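Local coordinates for StAR-related lipid transfer protein 5 (Homo sapiens, PDB 2R55) that may carry cholesterol or other sterols and lipids inside the cell, binding them in its START domain, at residues Trp97-Thr102 against Met215-Ala220; Ala43-Cys48 against Leu68-Gly73. All blocks are in the same frame, centred on the assembly; numbering follows the deposited sequence.

Contact 1 (Trp97-Thr102 against Met215-Ala220)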
loop_
_atom_site.group_PDB
_atom_site.type_symbol
_atom_site.label_atom_id
_atom_site.label_comp_id
_atom_site.label_asym_id
_atom_site.label_seq_id
_atom_site.Cartn_x
_atom_site.Cartn_y
_atom_site.Cartn_z
ATOM N N TRP A 97 -8.967 8.069 7.074
ATOM C CA TRP A 97 -9.233 8.673 5.773
ATOM C C TRP A 97 -9.349 7.698 4.607
ATOM O O TRP A 97 -9.941 8.037 3.586
ATOM C CB TRP A 97 -8.161 9.721 5.460
ATOM C CG TRP A 97 -6.763 9.179 5.497
ATOM C CD1 TRP A 97 -5.913 9.187 6.564
ATOM C CD2 TRP A 97 -6.056 8.548 4.423
ATOM N NE1 TRP A 97 -4.716 8.605 6.219
ATOM C CE2 TRP A 97 -4.775 8.204 4.912
ATOM C CE3 TRP A 97 -6.375 8.248 3.091
ATOM C CZ2 TRP A 97 -3.811 7.567 4.116
ATOM C CZ3 TRP A 97 -5.421 7.601 2.302
ATOM C CH2 TRP A 97 -4.154 7.267 2.821
ATOM N N ASP A 98 -8.774 6.509 4.735
ATOM C CA ASP A 98 -8.754 5.571 3.610
ATOM C C ASP A 98 -10.001 4.695 3.561
ATOM O O ASP A 98 -10.151 3.762 4.358
ATOM C CB ASP A 98 -7.495 4.704 3.652
ATOM C CG ASP A 98 -7.386 3.764 2.457
ATOM O OD1 ASP A 98 -7.855 4.093 1.341
ATOM O OD2 ASP A 98 -6.802 2.684 2.644
ATOM N N GLU A 99 -10.885 4.983 2.607
ATOM C CA GLU A 99 -12.168 4.278 2.512
ATOM C C GLU A 99 -12.022 2.755 2.498
ATOM O O GLU A 99 -12.965 2.044 2.816
ATOM C CB GLU A 99 -12.997 4.770 1.305
ATOM C CG GLU A 99 -12.402 4.456 -0.074
ATOM C CD GLU A 99 -13.431 4.447 -1.211
ATOM O OE1 GLU A 99 -14.443 5.177 -1.133
ATOM O OE2 GLU A 99 -13.207 3.707 -2.201
ATOM N N ASN A 100 -10.823 2.277 2.146
ATOM C CA ASN A 100 -10.541 0.845 2.003
ATOM C C ASN A 100 -9.920 0.147 3.206
ATOM O O ASN A 100 -9.378 -0.966 3.076
ATOM C CB ASN A 100 -9.654 0.610 0.790
ATOM C CG ASN A 100 -10.422 0.097 -0.390
ATOM O OD1 ASN A 100 -11.437 -0.578 -0.239
ATOM N ND2 ASN A 100 -9.939 0.404 -1.581
ATOM N N VAL A 101 -10.004 0.790 4.364
ATOM C CA VAL A 101 -9.377 0.287 5.578
ATOM C C VAL A 101 -10.303 0.517 6.759
ATOM O O VAL A 101 -10.722 1.643 7.018
ATOM C CB VAL A 101 -7.974 0.947 5.821
ATOM C CG1 VAL A 101 -7.526 0.805 7.280
ATOM C CG2 VAL A 101 -6.926 0.352 4.886
ATOM N N THR A 102 -10.616 -0.558 7.468
ATOM C CA THR A 102 -11.491 -0.488 8.628
ATOM C C THR A 102 -10.753 -0.822 9.919
ATOM O O THR A 102 -11.074 -0.280 10.976
ATOM C CB THR A 102 -12.720 -1.410 8.476
ATOM O OG1 THR A 102 -12.339 -2.622 7.812
ATOM C CG2 THR A 102 -13.790 -0.726 7.650
ATOM N N MET A 215 -7.047 2.932 -6.545
ATOM C CA MET A 215 -5.879 3.829 -6.492
ATOM C C MET A 215 -6.212 5.324 -6.647
ATOM O O MET A 215 -5.692 6.148 -5.906
ATOM C CB MET A 215 -4.841 3.401 -7.530
ATOM C CG MET A 215 -3.505 4.141 -7.457
ATOM S SD MET A 215 -2.366 3.471 -6.232
ATOM C CE MET A 215 -1.824 1.971 -7.025
ATOM N N THR A 216 -7.063 5.666 -7.614
ATOM C CA THR A 216 -7.474 7.066 -7.831
ATOM C C THR A 216 -8.271 7.652 -6.648
ATOM O O THR A 216 -8.162 8.845 -6.344
ATOM C CB THR A 216 -8.318 7.232 -9.099
ATOM O OG1 THR A 216 -9.540 6.491 -8.958
ATOM C CG2 THR A 216 -7.546 6.759 -10.323
ATOM N N ARG A 217 -9.053 6.793 -6.001
ATOM C CA ARG A 217 -9.782 7.120 -4.780
ATOM C C ARG A 217 -8.859 7.248 -3.575
ATOM O O ARG A 217 -9.098 8.065 -2.678
ATOM C CB ARG A 217 -10.840 6.033 -4.494
ATOM C CG ARG A 217 -12.227 6.371 -4.993
ATOM C CD ARG A 217 -12.941 5.151 -5.587
ATOM N NE ARG A 217 -14.402 5.322 -5.552
ATOM C CZ ARG A 217 -15.090 6.158 -6.333
ATOM N NH1 ARG A 217 -14.468 6.912 -7.248
ATOM N NH2 ARG A 217 -16.405 6.245 -6.195
ATOM N N PHE A 218 -7.824 6.408 -3.548
ATOM C CA PHE A 218 -6.822 6.430 -2.486
ATOM C C PHE A 218 -6.161 7.820 -2.424
ATOM O O PHE A 218 -6.078 8.441 -1.355
ATOM C CB PHE A 218 -5.816 5.306 -2.720
ATOM C CG PHE A 218 -4.593 5.357 -1.840
ATOM C CD1 PHE A 218 -4.589 4.752 -0.585
ATOM C CD2 PHE A 218 -3.415 5.956 -2.294
ATOM C CE1 PHE A 218 -3.424 4.778 0.211
ATOM C CE2 PHE A 218 -2.275 5.994 -1.494
ATOM C CZ PHE A 218 -2.277 5.404 -0.245
ATOM N N TYR A 219 -5.746 8.323 -3.585
ATOM C CA TYR A 219 -5.092 9.626 -3.665
ATOM C C TYR A 219 -6.066 10.750 -3.406
ATOM O O TYR A 219 -5.726 11.721 -2.718
ATOM C CB TYR A 219 -4.391 9.830 -5.018
ATOM C CG TYR A 219 -3.033 9.184 -5.116
ATOM C CD1 TYR A 219 -2.903 7.803 -5.293
ATOM C CD2 TYR A 219 -1.872 9.958 -5.054
ATOM C CE1 TYR A 219 -1.666 7.220 -5.384
ATOM C CE2 TYR A 219 -0.627 9.378 -5.153
ATOM C CZ TYR A 219 -0.527 8.008 -5.320
ATOM O OH TYR A 219 0.726 7.434 -5.412
ATOM N N ALA A 220 -7.261 10.637 -3.974
ATOM C CA ALA A 220 -8.318 11.596 -3.668
ATOM C C ALA A 220 -8.476 11.733 -2.147
ATOM O O ALA A 220 -8.464 12.840 -1.625
ATOM C CB ALA A 220 -9.631 11.198 -4.333
#
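The carboxylate oxygen OE2 of E99 settles against the whole root of the R217 side chain, with CB, CG, CD and NE of the arginine all within 4.0 Å. Its ion pair is long, OE2 of E99 standing 3.9 Å from NE of R217, near the guanidinium plane and at its edge, while the carboxylate is turned 73° from that plane. Such a bridge at the solvent-exposed side is probably a modest electrostatic contribution, and the aliphatic CD of R217 is nearer still, 3.7 Å from OE2 of E99. Deeper in, the chemistry turns aromatic. F218 holds CG anti to its backbone N (chi1 170°), which carries the ring along the helix flank to W97, where CE1 of F218 lies 3.7 Å from CH2 of W97. The two rings meet obliquely, their centroids 5.5 Å apart. In the START fold the C-terminal helix 204-227 lies over the curved sheet, and residues 97-102, leading from helix 94-97 to strand 103-109, pack against that helix. F218 also meets F194 of the sheet edge-to-face, while the indole NE1 of W97 is bonded to the carbonyl of C85. Between the two regimes sits D98, whose OD1 approaches the edge of the F218 ring, 3.8 Å from CD1, with the carboxylate perpendicular to the ring. The same residue starts a type I turn, V101 N bonding D98 O at 3.0 Å.

Contact 2 (Ala43-Cys48 against Leu68-Gly73); sequences AGWKIC and LYRGEG
W45 lies broadside to R70, one face of its indole resting on the aliphatic part of the arginine. The six-membered ring takes CB of R70 in a CH-pi contact, with CB 4.0 Å from the ring centroid. The R70 chain is extended from CG to NE and CG stands anti to the backbone N (chi1 175°), which lays CB over the six-membered ring and CD over the middle of the indole, the two side chains crossing at about a right angle. At the far corner of the indole, CD2 of the buried L68 comes to 3.7 Å from CH2 of W45, and the carbonyl oxygen of L68 lies at the ring edge, in its plane. This close packing joins the loop leading into strand 46-49 to strand 67-75, which is not its neighbour in the sheet. Strand 46-49 pairs with 54-60, which in turn pairs antiparallel with 67-75, a meander at one end of the curved START sheet; W45 reaches across the middle strand, and R59 on it makes a cation-pi contact with the same indole. The indole N-H is spent on the carbonyl of D41. The partly exposed guanidinium end of R70 fits more loosely. CZ of R70 is 5.6 Å from the centroid of the W45 five-membered ring, at most a weak cation-pi attraction, with the planes 75° apart. It turns to E72 instead: NH1 of R70 makes a 2.6 Å salt bridge to OE1 of E72, which lies in the guanidinium plane but is met from above its own carboxylate plane, with a weak second bond from NH2. On the other, helix-covered face of the sheet, SG of C48 stands a loose 4.3 Å from CE2 at the Y69 ring edge.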
loop_
_atom_site.group_PDB
_atom_site.type_symbol
_atom_site.label_atom_id
_atom_site.label_comp_id
_atom_site.label_asym_id
_atom_site.label_seq_id
_atom_site.Cartn_x
_atom_site.Cartn_y
_atom_site.Cartn_z
ATOM N N ALA A 43 9.516 -0.063 -17.775
ATOM C CA ALA A 43 9.033 -1.059 -18.726
ATOM C C ALA A 43 7.857 -1.843 -18.175
ATOM O O ALA A 43 7.599 -1.845 -16.959
ATOM C CB ALA A 43 10.154 -2.004 -19.127
ATOM N N GLY A 44 7.150 -2.514 -19.082
ATOM C CA GLY A 44 5.981 -3.291 -18.718
ATOM C C GLY A 44 4.775 -2.401 -18.493
ATOM O O GLY A 44 3.708 -2.708 -18.990
ATOM N N TRP A 45 4.957 -1.293 -17.770
ATOM C CA TRP A 45 3.864 -0.402 -17.353
ATOM C C TRP A 45 2.897 0.052 -18.461
ATOM O O TRP A 45 3.285 0.845 -19.329
ATOM C CB TRP A 45 4.417 0.851 -16.655
ATOM C CG TRP A 45 5.234 0.588 -15.437
ATOM C CD1 TRP A 45 6.534 0.927 -15.250
ATOM C CD2 TRP A 45 4.809 -0.057 -14.227
ATOM N NE1 TRP A 45 6.955 0.537 -13.999
ATOM C CE2 TRP A 45 5.916 -0.076 -13.354
ATOM C CE3 TRP A 45 3.593 -0.612 -13.791
ATOM C CZ2 TRP A 45 5.851 -0.624 -12.080
ATOM C CZ3 TRP A 45 3.534 -1.168 -12.527
ATOM C CH2 TRP A 45 4.651 -1.168 -11.682
ATOM N N LYS A 46 1.643 -0.424 -18.404
ATOM C CA LYS A 46 0.598 0.001 -19.352
ATOM C C LYS A 46 -0.422 0.852 -18.617
ATOM O O LYS A 46 -0.962 0.429 -17.597
ATOM C CB LYS A 46 -0.115 -1.190 -20.016
ATOM C CG LYS A 46 0.760 -2.414 -20.364
ATOM C CD LYS A 46 1.195 -2.413 -21.821
ATOM C CE LYS A 46 2.615 -1.849 -22.006
ATOM N NZ LYS A 46 3.672 -2.915 -21.966
ATOM N N ILE A 47 -0.696 2.043 -19.140
ATOM C CA ILE A 47 -1.554 3.022 -18.464
ATOM C C ILE A 47 -3.036 2.595 -18.358
ATOM O O ILE A 47 -3.610 2.074 -19.323
ATOM C CB ILE A 47 -1.426 4.419 -19.148
ATOM C CG1 ILE A 47 -1.786 5.550 -18.181
ATOM C CG2 ILE A 47 -2.239 4.492 -20.441
ATOM C CD1 ILE A 47 -0.583 6.106 -17.418
ATOM N N CYS A 48 -3.643 2.804 -17.187
ATOM C CA CYS A 48 -5.083 2.566 -17.011
ATOM C C CYS A 48 -5.831 3.854 -17.317
ATOM O O CYS A 48 -6.582 3.957 -18.289
ATOM C CB CYS A 48 -5.445 2.186 -15.570
ATOM S SG CYS A 48 -4.582 0.840 -14.776
ATOM N N LEU A 68 0.359 -5.881 -10.769
ATOM C CA LEU A 68 0.910 -4.883 -9.867
ATOM C C LEU A 68 0.473 -3.527 -10.374
ATOM O O LEU A 68 0.558 -3.263 -11.574
ATOM C CB LEU A 68 2.441 -4.990 -9.845
ATOM C CG LEU A 68 3.367 -3.892 -9.314
ATOM C CD1 LEU A 68 3.197 -3.659 -7.815
ATOM C CD2 LEU A 68 4.850 -4.206 -9.652
ATOM N N TYR A 69 0.030 -2.667 -9.456
ATOM C CA TYR A 69 -0.518 -1.346 -9.779
ATOM C C TYR A 69 0.375 -0.230 -9.244
ATOM O O TYR A 69 0.895 -0.325 -8.122
ATOM C CB TYR A 69 -1.953 -1.198 -9.223
ATOM C CG TYR A 69 -2.956 -2.033 -9.979
ATOM C CD1 TYR A 69 -3.255 -3.338 -9.579
ATOM C CD2 TYR A 69 -3.586 -1.532 -11.116
ATOM C CE1 TYR A 69 -4.167 -4.128 -10.300
ATOM C CE2 TYR A 69 -4.502 -2.306 -11.842
ATOM C CZ TYR A 69 -4.783 -3.600 -11.428
ATOM O OH TYR A 69 -5.667 -4.354 -12.150
ATOM N N ARG A 70 0.534 0.824 -10.043
ATOM C CA ARG A 70 1.434 1.909 -9.739
ATOM C C ARG A 70 0.684 3.236 -9.805
ATOM O O ARG A 70 0.127 3.603 -10.850
ATOM C CB ARG A 70 2.576 1.900 -10.751
ATOM C CG ARG A 70 3.579 3.073 -10.658
ATOM C CD ARG A 70 4.196 3.326 -12.012
ATOM N NE ARG A 70 5.500 3.968 -11.928
ATOM C CZ ARG A 70 5.688 5.276 -11.764
ATOM N NH1 ARG A 70 4.647 6.106 -11.640
ATOM N NH2 ARG A 70 6.925 5.756 -11.701
ATOM N N GLY A 71 0.667 3.932 -8.676
ATOM C CA GLY A 71 0.074 5.255 -8.580
ATOM C C GLY A 71 1.161 6.310 -8.473
ATOM O O GLY A 71 2.134 6.139 -7.735
ATOM N N GLU A 72 1.004 7.390 -9.221
ATOM C CA GLU A 72 1.909 8.522 -9.105
ATOM C C GLU A 72 1.121 9.833 -9.054
ATOM O O GLU A 72 0.134 10.025 -9.788
ATOM C CB GLU A 72 2.951 8.514 -10.233
ATOM C CG GLU A 72 3.786 9.795 -10.364
ATOM C CD GLU A 72 5.209 9.554 -10.882
ATOM O OE1 GLU A 72 5.421 8.638 -11.725
ATOM O OE2 GLU A 72 6.120 10.290 -10.430
ATOM N N GLY A 73 1.557 10.726 -8.171
ATOM C CA GLY A 73 0.809 11.937 -7.898
ATOM C C GLY A 73 1.446 12.832 -6.854
ATOM O O GLY A 73 1.804 12.373 -5.747
#

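How the contacts relate
Contact 1 is the more buried of the two: its aromatic pair belongs to the interior, the ion pair lies on its exposed side, and the buried D98 carboxylate meets the edge of a ring. Contact 2 lies farther out, its centre about 14 Å from the chain centre against about 10 Å, and its arginine carries the packing with its methylenes. The elements differ as well, since contact 1 joins a loop to helix 204-227, whereas contact 2 ties strand 67-75 to residues at the end of the sheet. They meet nonetheless, with centres about 17 Å apart: OH of Y219, on a side of the helix turned from residues 97-102, lies 3.0 Å from O of G71, a probable hydrogen bond, and CE of M215 packs on the strand backbone beside it.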